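Local structure of carbamate kinase (Aeropyrum pernix, 2E9Y) at residues K154-P157 against F161-V164; G60-A65 against T82-A87; V117-D120 against S125-N128; P239-N244 against G273-K278; G13-G18 against G296-A301. The protein probably catalyses the reversible transfer of a phosphate group between ATP and carbamate, the reaction of a carbamate kinase. One frame throughout, in Å; residues are numbered along the deposited sequence.

Contact 1 of 5, residues K154-P157 against F161-V164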
loop_
_atom_site.group_PDB
_atom_site.type_symbol
_atom_site.label_atom_id
_atom_site.label_comp_id
_atom_site.label_asym_id
_atom_site.label_seq_id
_atom_site.Cartn_x
_atom_site.Cartn_y
_atom_site.Cartn_z
ATOM N N LYS A 154 21.348 -3.392 -19.803
ATOM C CA LYS A 154 21.319 -3.158 -21.239
ATOM C C LYS A 154 21.956 -1.795 -21.444
ATOM O O LYS A 154 21.693 -0.853 -20.689
ATOM C CB LYS A 154 19.891 -3.152 -21.788
ATOM C CG LYS A 154 19.423 -4.513 -22.280
ATOM C CD LYS A 154 18.028 -4.437 -22.891
ATOM C CE LYS A 154 17.629 -5.775 -23.503
ATOM N NZ LYS A 154 17.818 -6.900 -22.544
ATOM N N ARG A 155 22.814 -1.686 -22.448
ATOM C CA ARG A 155 23.462 -0.417 -22.708
ATOM C C ARG A 155 22.462 0.561 -23.317
ATOM O O ARG A 155 21.648 0.190 -24.162
ATOM C CB ARG A 155 24.654 -0.623 -23.649
ATOM C CG ARG A 155 25.451 0.638 -23.937
ATOM C CD ARG A 155 26.562 0.355 -24.929
ATOM N NE ARG A 155 27.505 -0.645 -24.433
ATOM C CZ ARG A 155 28.413 -0.420 -23.488
ATOM N NH1 ARG A 155 28.513 0.778 -22.929
ATOM N NH2 ARG A 155 29.226 -1.394 -23.107
ATOM N N ASP A 156 22.504 1.806 -22.856
ATOM C CA ASP A 156 21.624 2.850 -23.378
ATOM C C ASP A 156 22.482 3.665 -24.343
ATOM O O ASP A 156 23.550 4.151 -23.969
ATOM C CB ASP A 156 21.119 3.748 -22.243
ATOM C CG ASP A 156 20.091 4.764 -22.715
ATOM O OD1 ASP A 156 20.403 5.553 -23.630
ATOM O OD2 ASP A 156 18.967 4.773 -22.172
ATOM N N PRO A 157 22.026 3.824 -25.596
ATOM C CA PRO A 157 22.739 4.548 -26.658
ATOM C C PRO A 157 23.099 5.992 -26.281
ATOM O O PRO A 157 24.010 6.592 -26.835
ATOM C CB PRO A 157 21.849 4.571 -27.902
ATOM C CG PRO A 157 20.429 4.308 -27.424
ATOM C CD PRO A 157 20.724 3.412 -26.127
ATOM N N PHE A 161 23.950 2.587 -18.584
ATOM C CA PHE A 161 23.194 1.342 -18.638
ATOM C C PHE A 161 21.868 1.422 -17.899
ATOM O O PHE A 161 21.701 2.228 -16.988
ATOM C CB PHE A 161 24.028 0.226 -18.012
ATOM C CG PHE A 161 25.353 0.019 -18.679
ATOM C CD1 PHE A 161 26.453 0.791 -18.322
ATOM C CD2 PHE A 161 25.493 -0.918 -19.693
ATOM C CE1 PHE A 161 27.676 0.633 -18.971
ATOM C CE2 PHE A 161 26.708 -1.085 -20.346
ATOM C CZ PHE A 161 27.802 -0.308 -19.986
ATOM N N ARG A 162 20.929 0.571 -18.299
ATOM C CA ARG A 162 19.629 0.501 -17.644
ATOM C C ARG A 162 19.524 -0.897 -17.058
ATOM O O ARG A 162 19.936 -1.874 -17.692
ATOM C CB ARG A 162 18.475 0.684 -18.643
ATOM C CG ARG A 162 18.327 2.068 -19.261
ATOM C CD ARG A 162 18.058 3.146 -18.211
ATOM N NE ARG A 162 16.834 2.939 -17.431
ATOM C CZ ARG A 162 15.595 3.169 -17.866
ATOM N NH1 ARG A 162 15.380 3.617 -19.096
ATOM N NH2 ARG A 162 14.561 2.972 -17.054
ATOM N N ARG A 163 19.000 -1.007 -15.845
ATOM C CA ARG A 163 18.825 -2.328 -15.267
ATOM C C ARG A 163 17.566 -2.849 -15.931
ATOM O O ARG A 163 16.590 -2.114 -16.060
ATOM C CB ARG A 163 18.583 -2.272 -13.759
ATOM C CG ARG A 163 18.351 -3.665 -13.165
ATOM C CD ARG A 163 17.685 -3.638 -11.796
ATOM N NE ARG A 163 17.555 -4.993 -11.260
ATOM C CZ ARG A 163 16.979 -5.301 -10.101
ATOM N NH1 ARG A 163 16.463 -4.350 -9.332
ATOM N NH2 ARG A 163 16.930 -6.567 -9.707
ATOM N N VAL A 164 17.590 -4.098 -16.378
ATOM C CA VAL A 164 16.415 -4.691 -16.995
ATOM C C VAL A 164 15.994 -5.860 -16.112
ATOM O O VAL A 164 16.836 -6.587 -15.590
ATOM C CB VAL A 164 16.701 -5.197 -18.439
ATOM C CG1 VAL A 164 16.788 -4.010 -19.401
ATOM C CG2 VAL A 164 17.993 -5.992 -18.469
HETATM O O HOH W 1 16.750 3.321 -21.566
#

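Contact 2 of 5, residues G60-A65 against T82-A87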
loop_
_atom_site.group_PDB
_atom_site.type_symbol
_atom_site.label_atom_id
_atom_site.label_comp_id
_atom_site.label_asym_id
_atom_site.label_seq_id
_atom_site.Cartn_x
_atom_site.Cartn_y
_atom_site.Cartn_z
ATOM N N GLY A 60 9.326 3.544 -11.367
ATOM C CA GLY A 60 10.618 4.005 -11.843
ATOM C C GLY A 60 11.144 5.101 -10.934
ATOM O O GLY A 60 12.330 5.134 -10.596
ATOM N N TYR A 61 10.249 6.000 -10.529
ATOM C CA TYR A 61 10.592 7.100 -9.634
ATOM C C TYR A 61 11.132 6.551 -8.317
ATOM O O TYR A 61 12.173 6.997 -7.825
ATOM C CB TYR A 61 9.353 7.964 -9.364
ATOM C CG TYR A 61 9.513 8.960 -8.228
ATOM C CD1 TYR A 61 10.249 10.133 -8.398
ATOM C CD2 TYR A 61 8.928 8.723 -6.986
ATOM C CE1 TYR A 61 10.394 11.051 -7.352
ATOM C CE2 TYR A 61 9.068 9.625 -5.935
ATOM C CZ TYR A 61 9.801 10.790 -6.123
ATOM O OH TYR A 61 9.921 11.692 -5.089
ATOM N N LEU A 62 10.423 5.586 -7.736
ATOM C CA LEU A 62 10.862 4.992 -6.478
ATOM C C LEU A 62 12.228 4.330 -6.617
ATOM O O LEU A 62 13.081 4.460 -5.743
ATOM C CB LEU A 62 9.837 3.968 -5.991
ATOM C CG LEU A 62 8.496 4.588 -5.589
ATOM C CD1 LEU A 62 7.529 3.485 -5.158
ATOM C CD2 LEU A 62 8.717 5.576 -4.435
ATOM N N SER A 63 12.430 3.609 -7.716
ATOM C CA SER A 63 13.708 2.948 -7.958
ATOM C C SER A 63 14.841 3.985 -7.983
ATOM O O SER A 63 15.909 3.773 -7.403
ATOM C CB SER A 63 13.659 2.195 -9.288
ATOM O OG SER A 63 12.637 1.209 -9.266
ATOM N N GLU A 64 14.598 5.108 -8.653
ATOM C CA GLU A 64 15.596 6.172 -8.742
ATOM C C GLU A 64 15.864 6.778 -7.368
ATOM O O GLU A 64 17.011 7.052 -7.016
ATOM C CB GLU A 64 15.121 7.284 -9.678
ATOM C CG GLU A 64 14.965 6.893 -11.137
ATOM C CD GLU A 64 14.651 8.092 -11.998
ATOM O OE1 GLU A 64 15.547 8.944 -12.165
ATOM O OE2 GLU A 64 13.507 8.191 -12.490
ATOM N N ALA A 65 14.792 6.998 -6.606
ATOM C CA ALA A 65 14.897 7.581 -5.275
ATOM C C ALA A 65 15.783 6.748 -4.358
ATOM O O ALA A 65 16.686 7.277 -3.719
ATOM C CB ALA A 65 13.504 7.734 -4.654
ATOM N N THR A 82 6.931 -1.972 -6.007
ATOM C CA THR A 82 5.643 -2.197 -6.651
ATOM C C THR A 82 4.507 -2.117 -5.628
ATOM O O THR A 82 3.481 -1.487 -5.887
ATOM C CB THR A 82 5.599 -3.568 -7.361
ATOM O OG1 THR A 82 6.496 -3.549 -8.476
ATOM C CG2 THR A 82 4.189 -3.875 -7.856
ATOM N N ALA A 83 4.686 -2.749 -4.471
ATOM C CA ALA A 83 3.652 -2.706 -3.429
ATOM C C ALA A 83 3.388 -1.254 -3.040
ATOM O O ALA A 83 2.237 -0.831 -2.874
ATOM C CB ALA A 83 4.090 -3.509 -2.204
ATOM N N MET A 84 4.461 -0.485 -2.889
ATOM C CA MET A 84 4.340 0.926 -2.557
ATOM C C MET A 84 3.468 1.660 -3.573
ATOM O O MET A 84 2.620 2.474 -3.232
ATOM C CB MET A 84 5.743 1.535 -2.538
ATOM C CG MET A 84 6.510 1.200 -1.256
ATOM S SD MET A 84 8.099 2.037 -1.174
ATOM C CE MET A 84 8.785 1.128 0.218
ATOM N N THR A 85 3.686 1.386 -4.863
ATOM C CA THR A 85 2.902 2.068 -5.892
ATOM C C THR A 85 1.424 1.695 -5.831
ATOM O O THR A 85 0.569 2.470 -6.266
ATOM C CB THR A 85 3.428 1.796 -7.342
ATOM O OG1 THR A 85 3.257 0.415 -7.691
ATOM C CG2 THR A 85 4.896 2.175 -7.454
ATOM N N GLN A 86 1.107 0.515 -5.309
ATOM C CA GLN A 86 -0.300 0.131 -5.214
ATOM C C GLN A 86 -1.001 1.030 -4.198
ATOM O O GLN A 86 -2.151 1.417 -4.393
ATOM C CB GLN A 86 -0.460 -1.348 -4.817
ATOM C CG GLN A 86 0.087 -2.327 -5.860
ATOM C CD GLN A 86 -0.230 -3.791 -5.551
ATOM O OE1 GLN A 86 -0.535 -4.154 -4.414
ATOM N NE2 GLN A 86 -0.137 -4.641 -6.575
ATOM N N ALA A 87 -0.306 1.379 -3.120
ATOM C CA ALA A 87 -0.894 2.253 -2.105
ATOM C C ALA A 87 -0.886 3.707 -2.578
ATOM O O ALA A 87 -1.843 4.452 -2.352
ATOM C CB ALA A 87 -0.120 2.126 -0.797
#

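Contact 3 of 5, residues V117-D120 against S125-N128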
loop_
_atom_site.group_PDB
_atom_site.type_symbol
_atom_site.label_atom_id
_atom_site.label_comp_id
_atom_site.label_asym_id
_atom_site.label_seq_id
_atom_site.Cartn_x
_atom_site.Cartn_y
_atom_site.Cartn_z
ATOM N N VAL A 117 0.669 -11.489 -7.854
ATOM C CA VAL A 117 0.376 -12.283 -9.038
ATOM C C VAL A 117 1.390 -13.414 -9.139
ATOM O O VAL A 117 2.594 -13.186 -9.031
ATOM C CB VAL A 117 0.441 -11.420 -10.319
ATOM C CG1 VAL A 117 0.228 -12.284 -11.549
ATOM C CG2 VAL A 117 -0.619 -10.339 -10.264
ATOM N N LEU A 118 0.898 -14.635 -9.327
ATOM C CA LEU A 118 1.769 -15.805 -9.446
ATOM C C LEU A 118 2.351 -15.894 -10.857
ATOM O O LEU A 118 1.626 -15.775 -11.842
ATOM C CB LEU A 118 0.977 -17.087 -9.141
ATOM C CG LEU A 118 1.750 -18.413 -9.161
ATOM C CD1 LEU A 118 2.712 -18.449 -7.985
ATOM C CD2 LEU A 118 0.789 -19.589 -9.083
ATOM N N VAL A 119 3.664 -16.086 -10.952
ATOM C CA VAL A 119 4.321 -16.232 -12.248
ATOM C C VAL A 119 5.110 -17.538 -12.212
ATOM O O VAL A 119 5.326 -18.101 -11.134
ATOM C CB VAL A 119 5.261 -15.033 -12.563
ATOM C CG1 VAL A 119 4.441 -13.744 -12.616
ATOM C CG2 VAL A 119 6.364 -14.924 -11.518
ATOM N N ASP A 120 5.531 -18.026 -13.377
ATOM C CA ASP A 120 6.273 -19.283 -13.446
ATOM C C ASP A 120 7.776 -19.055 -13.555
ATOM O O ASP A 120 8.243 -18.277 -14.382
ATOM C CB ASP A 120 5.789 -20.114 -14.638
ATOM C CG ASP A 120 6.231 -21.563 -14.557
ATOM O OD1 ASP A 120 7.450 -21.815 -14.482
ATOM O OD2 ASP A 120 5.354 -22.453 -14.561
ATOM N N SER A 125 11.340 -15.018 -19.768
ATOM C CA SER A 125 11.735 -13.677 -19.369
ATOM C C SER A 125 12.780 -13.636 -18.250
ATOM O O SER A 125 13.562 -12.690 -18.169
ATOM C CB SER A 125 10.496 -12.878 -18.954
ATOM O OG SER A 125 10.749 -11.489 -19.046
ATOM N N PHE A 126 12.800 -14.651 -17.392
ATOM C CA PHE A 126 13.757 -14.651 -16.275
ATOM C C PHE A 126 15.204 -14.782 -16.772
ATOM O O PHE A 126 16.149 -14.378 -16.110
ATOM C CB PHE A 126 13.444 -15.812 -15.311
ATOM C CG PHE A 126 12.293 -15.461 -14.400
ATOM C CD1 PHE A 126 12.490 -14.616 -13.310
ATOM C CD2 PHE A 126 11.051 -16.027 -14.627
ATOM C CE1 PHE A 126 11.422 -14.321 -12.464
ATOM C CE2 PHE A 126 9.987 -15.725 -13.777
ATOM C CZ PHE A 126 10.168 -14.870 -12.700
ATOM N N ASN A 127 15.369 -15.431 -17.948
ATOM C CA ASN A 127 16.715 -15.591 -18.493
ATOM C C ASN A 127 17.023 -14.488 -19.520
ATOM O O ASN A 127 18.161 -14.261 -19.907
ATOM C CB ASN A 127 16.826 -16.985 -19.138
ATOM C CG ASN A 127 18.279 -17.367 -19.347
ATOM O OD1 ASN A 127 18.934 -17.956 -18.482
ATOM N ND2 ASN A 127 18.772 -17.086 -20.565
ATOM N N ASN A 128 15.940 -13.812 -19.982
ATOM C CA ASN A 128 16.096 -12.731 -20.963
ATOM C C ASN A 128 15.344 -11.463 -20.522
ATOM O O ASN A 128 14.450 -10.987 -21.206
ATOM C CB ASN A 128 15.543 -13.228 -22.309
ATOM C CG ASN A 128 15.653 -12.155 -23.375
ATOM O OD1 ASN A 128 16.659 -11.454 -23.493
ATOM N ND2 ASN A 128 14.600 -12.070 -24.206
#

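Contact 4 of 5, residues P239-N244 against G273-K278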
loop_
_atom_site.group_PDB
_atom_site.type_symbol
_atom_site.label_atom_id
_atom_site.label_comp_id
_atom_site.label_asym_id
_atom_site.label_seq_id
_atom_site.Cartn_x
_atom_site.Cartn_y
_atom_site.Cartn_z
ATOM N N PRO A 239 -8.696 5.700 -29.550
ATOM C CA PRO A 239 -10.063 5.193 -29.726
ATOM C C PRO A 239 -10.239 3.675 -29.761
ATOM O O PRO A 239 -11.359 3.180 -29.688
ATOM C CB PRO A 239 -10.515 5.869 -31.022
ATOM C CG PRO A 239 -9.240 6.029 -31.782
ATOM C CD PRO A 239 -8.285 6.505 -30.714
ATOM N N GLY A 240 -9.140 2.938 -29.872
ATOM C CA GLY A 240 -9.243 1.489 -29.894
ATOM C C GLY A 240 -8.071 0.817 -30.579
ATOM O O GLY A 240 -6.929 1.257 -30.453
ATOM N N VAL A 241 -8.356 -0.258 -31.305
ATOM C CA VAL A 241 -7.320 -0.986 -32.023
ATOM C C VAL A 241 -7.373 -0.579 -33.491
ATOM O O VAL A 241 -8.451 -0.419 -34.060
ATOM C CB VAL A 241 -7.534 -2.514 -31.926
ATOM C CG1 VAL A 241 -6.395 -3.241 -32.614
ATOM C CG2 VAL A 241 -7.632 -2.938 -30.467
ATOM N N ALA A 242 -6.208 -0.410 -34.101
ATOM C CA ALA A 242 -6.152 -0.024 -35.501
ATOM C C ALA A 242 -5.112 -0.826 -36.268
ATOM O O ALA A 242 -4.048 -1.147 -35.743
ATOM C CB ALA A 242 -5.844 1.465 -35.615
ATOM N N VAL A 243 -5.436 -1.164 -37.511
ATOM C CA VAL A 243 -4.504 -1.885 -38.369
ATOM C C VAL A 243 -3.828 -0.780 -39.171
ATOM O O VAL A 243 -4.455 0.238 -39.466
ATOM C CB VAL A 243 -5.237 -2.858 -39.321
ATOM C CG1 VAL A 243 -5.850 -3.999 -38.527
ATOM C CG2 VAL A 243 -6.317 -2.121 -40.093
ATOM N N ASN A 244 -2.560 -0.969 -39.520
ATOM C CA ASN A 244 -1.829 0.058 -40.258
ATOM C C ASN A 244 -1.825 1.337 -39.427
ATOM O O ASN A 244 -1.845 2.448 -39.961
ATOM C CB ASN A 244 -2.488 0.321 -41.614
ATOM C CG ASN A 244 -2.103 -0.708 -42.653
ATOM O OD1 ASN A 244 -2.160 -1.910 -42.403
ATOM N ND2 ASN A 244 -1.711 -0.239 -43.834
ATOM N N GLY A 273 5.338 -2.717 -27.279
ATOM C CA GLY A 273 5.406 -1.777 -26.177
ATOM C C GLY A 273 4.144 -0.996 -25.869
ATOM O O GLY A 273 4.157 -0.137 -24.989
ATOM N N SER A 274 3.050 -1.279 -26.568
ATOM C CA SER A 274 1.817 -0.546 -26.316
ATOM C C SER A 274 0.526 -1.325 -26.560
ATOM O O SER A 274 -0.055 -1.886 -25.633
ATOM C CB SER A 274 1.796 0.738 -27.152
ATOM O OG SER A 274 1.916 0.452 -28.538
ATOM N N MET A 275 0.079 -1.356 -27.809
ATOM C CA MET A 275 -1.166 -2.033 -28.147
ATOM C C MET A 275 -1.082 -3.554 -28.217
ATOM O O MET A 275 -2.093 -4.235 -28.060
ATOM C CB MET A 275 -1.713 -1.482 -29.467
ATOM C CG MET A 275 -3.121 -1.946 -29.798
ATOM S SD MET A 275 -4.255 -1.701 -28.420
ATOM C CE MET A 275 -4.478 0.078 -28.438
ATOM N N GLY A 276 0.116 -4.084 -28.448
ATOM C CA GLY A 276 0.277 -5.526 -28.532
ATOM C C GLY A 276 -0.249 -6.270 -27.317
ATOM O O GLY A 276 -1.089 -7.163 -27.454
ATOM N N PRO A 277 0.235 -5.944 -26.108
ATOM C CA PRO A 277 -0.223 -6.614 -24.888
ATOM C C PRO A 277 -1.723 -6.464 -24.651
ATOM O O PRO A 277 -2.367 -7.370 -24.124
ATOM C CB PRO A 277 0.605 -5.940 -23.796
ATOM C CG PRO A 277 1.883 -5.636 -24.503
ATOM C CD PRO A 277 1.397 -5.084 -25.821
ATOM N N LYS A 278 -2.275 -5.319 -25.040
ATOM C CA LYS A 278 -3.698 -5.065 -24.861
ATOM C C LYS A 278 -4.524 -5.980 -25.767
ATOM O O LYS A 278 -5.554 -6.516 -25.347
ATOM C CB LYS A 278 -4.008 -3.593 -25.145
ATOM C CG LYS A 278 -3.415 -2.647 -24.094
ATOM C CD LYS A 278 -3.574 -1.186 -24.483
ATOM C CE LYS A 278 -3.174 -0.273 -23.330
ATOM N NZ LYS A 278 -1.842 -0.626 -22.775
#

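Contact 5 of 5, residues G13-G18 against G296-A301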
loop_
_atom_site.group_PDB
_atom_site.type_symbol
_atom_site.label_atom_id
_atom_site.label_comp_id
_atom_site.label_asym_id
_atom_site.label_seq_id
_atom_site.Cartn_x
_atom_site.Cartn_y
_atom_site.Cartn_z
ATOM N N GLY A 13 -1.655 4.977 -18.277
ATOM C CA GLY A 13 -0.913 6.096 -17.724
ATOM C C GLY A 13 -1.653 7.425 -17.708
ATOM O O GLY A 13 -1.487 8.217 -16.777
ATOM N N ASN A 14 -2.477 7.669 -18.725
ATOM C CA ASN A 14 -3.219 8.926 -18.825
ATOM C C ASN A 14 -4.240 9.146 -17.713
ATOM O O ASN A 14 -4.749 10.255 -17.536
ATOM C CB ASN A 14 -3.916 9.022 -20.191
ATOM C CG ASN A 14 -5.047 8.017 -20.352
ATOM O OD1 ASN A 14 -4.857 6.812 -20.192
ATOM N ND2 ASN A 14 -6.234 8.516 -20.681
ATOM N N ALA A 15 -4.541 8.098 -16.960
ATOM C CA ALA A 15 -5.506 8.216 -15.878
ATOM C C ALA A 15 -4.847 8.573 -14.548
ATOM O O ALA A 15 -5.516 9.063 -13.636
ATOM C CB ALA A 15 -6.280 6.908 -15.728
ATOM N N ILE A 16 -3.540 8.342 -14.451
ATOM C CA ILE A 16 -2.810 8.573 -13.206
ATOM C C ILE A 16 -1.812 9.729 -13.157
ATOM O O ILE A 16 -1.659 10.369 -12.117
ATOM C CB ILE A 16 -2.057 7.286 -12.788
ATOM C CG1 ILE A 16 -3.025 6.101 -12.782
ATOM C CG2 ILE A 16 -1.428 7.464 -11.411
ATOM C CD1 ILE A 16 -4.220 6.285 -11.872
ATOM N N ALA A 17 -1.121 9.991 -14.260
ATOM C CA ALA A 17 0.001 10.914 -14.315
ATOM C C ALA A 17 -0.230 11.993 -15.371
ATOM O O ALA A 17 -1.053 11.864 -16.267
ATOM C CB ALA A 17 1.261 10.116 -14.651
ATOM N N GLY A 18 0.502 13.107 -15.216
ATOM C CA GLY A 18 0.332 14.199 -16.162
ATOM C C GLY A 18 1.084 13.930 -17.464
ATOM O O GLY A 18 1.859 12.991 -17.594
ATOM N N GLY A 296 -10.729 0.695 -25.647
ATOM C CA GLY A 296 -11.102 2.025 -26.089
ATOM C C GLY A 296 -10.423 3.157 -25.348
ATOM O O GLY A 296 -9.481 2.947 -24.585
ATOM N N SER A 297 -10.928 4.364 -25.581
ATOM C CA SER A 297 -10.399 5.583 -24.979
ATOM C C SER A 297 -10.982 5.859 -23.594
ATOM O O SER A 297 -12.166 5.625 -23.354
ATOM C CB SER A 297 -10.700 6.768 -25.908
ATOM O OG SER A 297 -10.251 7.990 -25.361
ATOM N N LEU A 298 -10.144 6.356 -22.686
ATOM C CA LEU A 298 -10.594 6.683 -21.336
ATOM C C LEU A 298 -11.703 7.722 -21.435
ATOM O O LEU A 298 -12.701 7.653 -20.724
ATOM C CB LEU A 298 -9.434 7.252 -20.505
ATOM C CG LEU A 298 -9.779 7.892 -19.150
ATOM C CD1 LEU A 298 -10.418 6.868 -18.228
ATOM C CD2 LEU A 298 -8.511 8.457 -18.519
ATOM N N GLU A 299 -11.522 8.682 -22.332
ATOM C CA GLU A 299 -12.505 9.740 -22.525
ATOM C C GLU A 299 -13.882 9.187 -22.899
ATOM O O GLU A 299 -14.900 9.665 -22.400
ATOM C CB GLU A 299 -12.034 10.703 -23.618
ATOM C CG GLU A 299 -10.626 11.255 -23.423
ATOM C CD GLU A 299 -10.441 11.948 -22.085
ATOM O OE1 GLU A 299 -11.222 12.875 -21.779
ATOM O OE2 GLU A 299 -9.509 11.567 -21.341
ATOM N N GLU A 300 -13.909 8.176 -23.762
ATOM C CA GLU A 300 -15.172 7.587 -24.215
ATOM C C GLU A 300 -15.619 6.385 -23.385
ATOM O O GLU A 300 -16.528 5.657 -23.783
ATOM C CB GLU A 300 -15.053 7.159 -25.685
ATOM C CG GLU A 300 -14.381 8.185 -26.594
ATOM C CD GLU A 300 -14.436 7.800 -28.068
ATOM O OE1 GLU A 300 -14.032 6.672 -28.418
ATOM O OE2 GLU A 300 -14.880 8.636 -28.884
ATOM N N ALA A 301 -14.989 6.187 -22.231
ATOM C CA ALA A 301 -15.299 5.058 -21.357
ATOM C C ALA A 301 -16.783 4.721 -21.212
ATOM O O ALA A 301 -17.173 3.559 -21.329
ATOM C CB ALA A 301 -14.685 5.288 -19.979
#

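Contact 1 of 5, residues K154-P157 against F161-V164
K154 and R162 pair through both of their backbone bonds in an antiparallel beta hairpin, strand 152-155 turning back into strand 161-165. K154 N gives its hydrogen to R162 O at 3.0 Å, and R162 N returns one to K154 O at 2.9 Å, nearly straight at 167°. One step on, R155 and F161 form a non-hydrogen-bonded pair, their side chains together on the face opposite that of K154 and R162. The R155 chain leaves the backbone with CG anti to N, then kinks at chi3 (-60°), which brings the guanidinium alongside the F161 ring. The two planes stand 61° apart, too steep for a stack: R155 NH1 meets F161 CZ at 3.2 Å obliquely, while CE2 lies over the rim of one guanidinium face. A long, flexible arginine suits this spot at the surface, since its apolar stem and flat head can both lie against an aromatic ring.

On the face of K154, its methylenes run across V164, CD touching CG1 at 3.7 Å, and NZ goes on to the carbonyl of P129. D156, which also forms a salt bridge with R158, reaches R162 through one water: the water donates to D156 OD2 at 2.7 Å and accepts from R162 NH1 at 2.8 Å.

Contact 2 of 5, residues G60-A65 against T82-A87
L62 and T85 bring helix 56-67 and helix 78-103 together at a CA-to-CA distance of 8.5 Å, a helix-helix packing within the alpha/beta amino acid kinase fold. A single methyl group spans the gap. The L62 side chain, CG anti to the carbonyl carbon (chi1 -67°), extends from its helix so that CD1 drops between two neighbours on the facing one: it lies 3.7 Å from M84 CB and 3.7 Å from T85 CG2. Leucine suits the place because its apolar branch reaches far enough for one methyl to rest against both residues. Of M84, only the root of the side chain meets L62; beyond CG the chain runs on extended, and the M84 side chain also packs against W88 of the second subunit. Helix 78-103 thus faces L62 on one flank and the partner chain on another, where A87 meets A87 of the second subunit.

T85 divides its two branches by polarity. With chi1 at 66°, OG1 turns back to its own helix and CG2 is left to meet L62. In this buried setting the hydroxyl also has N55 ND2 as a partner, so both its donor and acceptor roles are used. Its proton goes to T82 O, which also accepts from Q86 N at 3.2 Å; the T85 OG1 to T82 O bond is the shorter, at 2.6 Å.

Contact 3 of 5, residues V117-D120 against S125-N128
The F126 ring presents its edge to V119 and D120, where strand 112-119 of the central amino acid kinase sheet runs out into a loop that doubles back on the strand end. Neither ring face meets the strand segment; both partners lie at the rim. D120 O sits near the ring plane, 3.1 Å from F126 CE2 and 3.6 Å from CD2, so the carbonyl points its partial negative charge at the electropositive ring hydrogens. Farther round the rim, F126 CZ touches V119 CG2 at 4.0 Å in the ring plane, an apolar contact. Phenylalanine serves both neighbours, being greasy enough for the valine and yet polarised at its edge. With CG anti to the carbonyl carbon (chi1 -79°), the ring reaches from the loop across to the strand.

P166 also packs on F126, and V119 is buried further by P168 and V214. The loop itself is pinned by polar groups: D120 OD1 bonds to S122 OG, S125 N to D123 OD1, and S125 OG accepts a hydrogen from S167 N.

Contact 4 of 5, residues P239-N244 against G273-K278
G240 O is a buried carbonyl oxygen with no hydrogen-bond partner in the model; across the contact it meets a methyl group, M275 CE, at 3.4 Å. The sulfur next to that methyl touches the next residue, M275 SD lying 4.1 Å from V241 CG2. Methionine fits because it is long and pliant: CG starts out trans to the main-chain nitrogen, and the chain then bends at chi2 (50°) and chi3 (73°), curling its tip against the loop. G240 adopts backbone angles (phi 156°) at which a side chain would press on the carbonyl of P239, which is reason enough for a glycine here. The beta-branched V241 suits the extended backbone it lies on, and its CG2, beside the backbone N, is the branch that faces the sulfur.

F270 and V238 add to the apolar surroundings of V241 and M275, while V241 N bonds to T311 OG1. The contact sets the first turn of helix 275-289 against the connection from strand 231-236 to strand 242-243, which pairs antiparallel with strand 251-252.

Contact 5 of 5, residues G13-G18 against G296-A301
A15 and L298 approach to 7.6 Å between CA atoms where two connections at the C-terminal ends of strands of the central sheet meet: a short, weakly bonded helix at 13-16, and a type I turn, L298 to A301, that follows strand 293-297. The helical turn is held by G13 O, which accepts from both I16 N and A17 N; the other turn is closed by A301 N to L298 O at 3.1 Å, with E300 at the N-cap of the next helix. In the amino acid kinase fold the glycine-rich segment after the first strand commonly lies near the nucleotide phosphates, and residues 13-18 are consistent with that place, although no ligand marks it here.

L298 carries the contact. Its CG is anti to the backbone N (chi1 169°), which aims the isobutyl group at the small helix, and the N14 side chain runs antiparallel beside it. The N14 amide therefore lies alongside carbon: ND2 is 3.4 Å from L298 CB and 3.1 Å from CD2, the latter so tight that its detail is doubtful. No hydrogen bond joins the segments.

Apolar neighbours complete the pocket of L298, I38 of helix 25-44 and L235 of strand 231-236 among them. Alanine suits position 15, which packs on both this leucine and A35, because its small side chain permits close approach: A15 CB rests 3.9 Å from L298 CD2.

In the fold
From the N terminus the chain opens contact 5 at residues 13-18 and closes it only at 296-301, so this long loop encloses the other four, which follow in series without crossing. Contact 2 comes first, joining two helices on the side of the dimer partner. Contact 3 folds the loop after strand 112-119 back on the main sheet, and contact 1 closes a tight hairpin in the separate small sheet; these two come within about 5 Å at their nearest atoms without touching. Contact 4, on the opposite side of the chain's centre from contact 2, then joins helix 275-289 to the connection leading into strand 242-243. Contacts 4 and 5 do touch, P239 CA lying 4.2 Å from S297 CB.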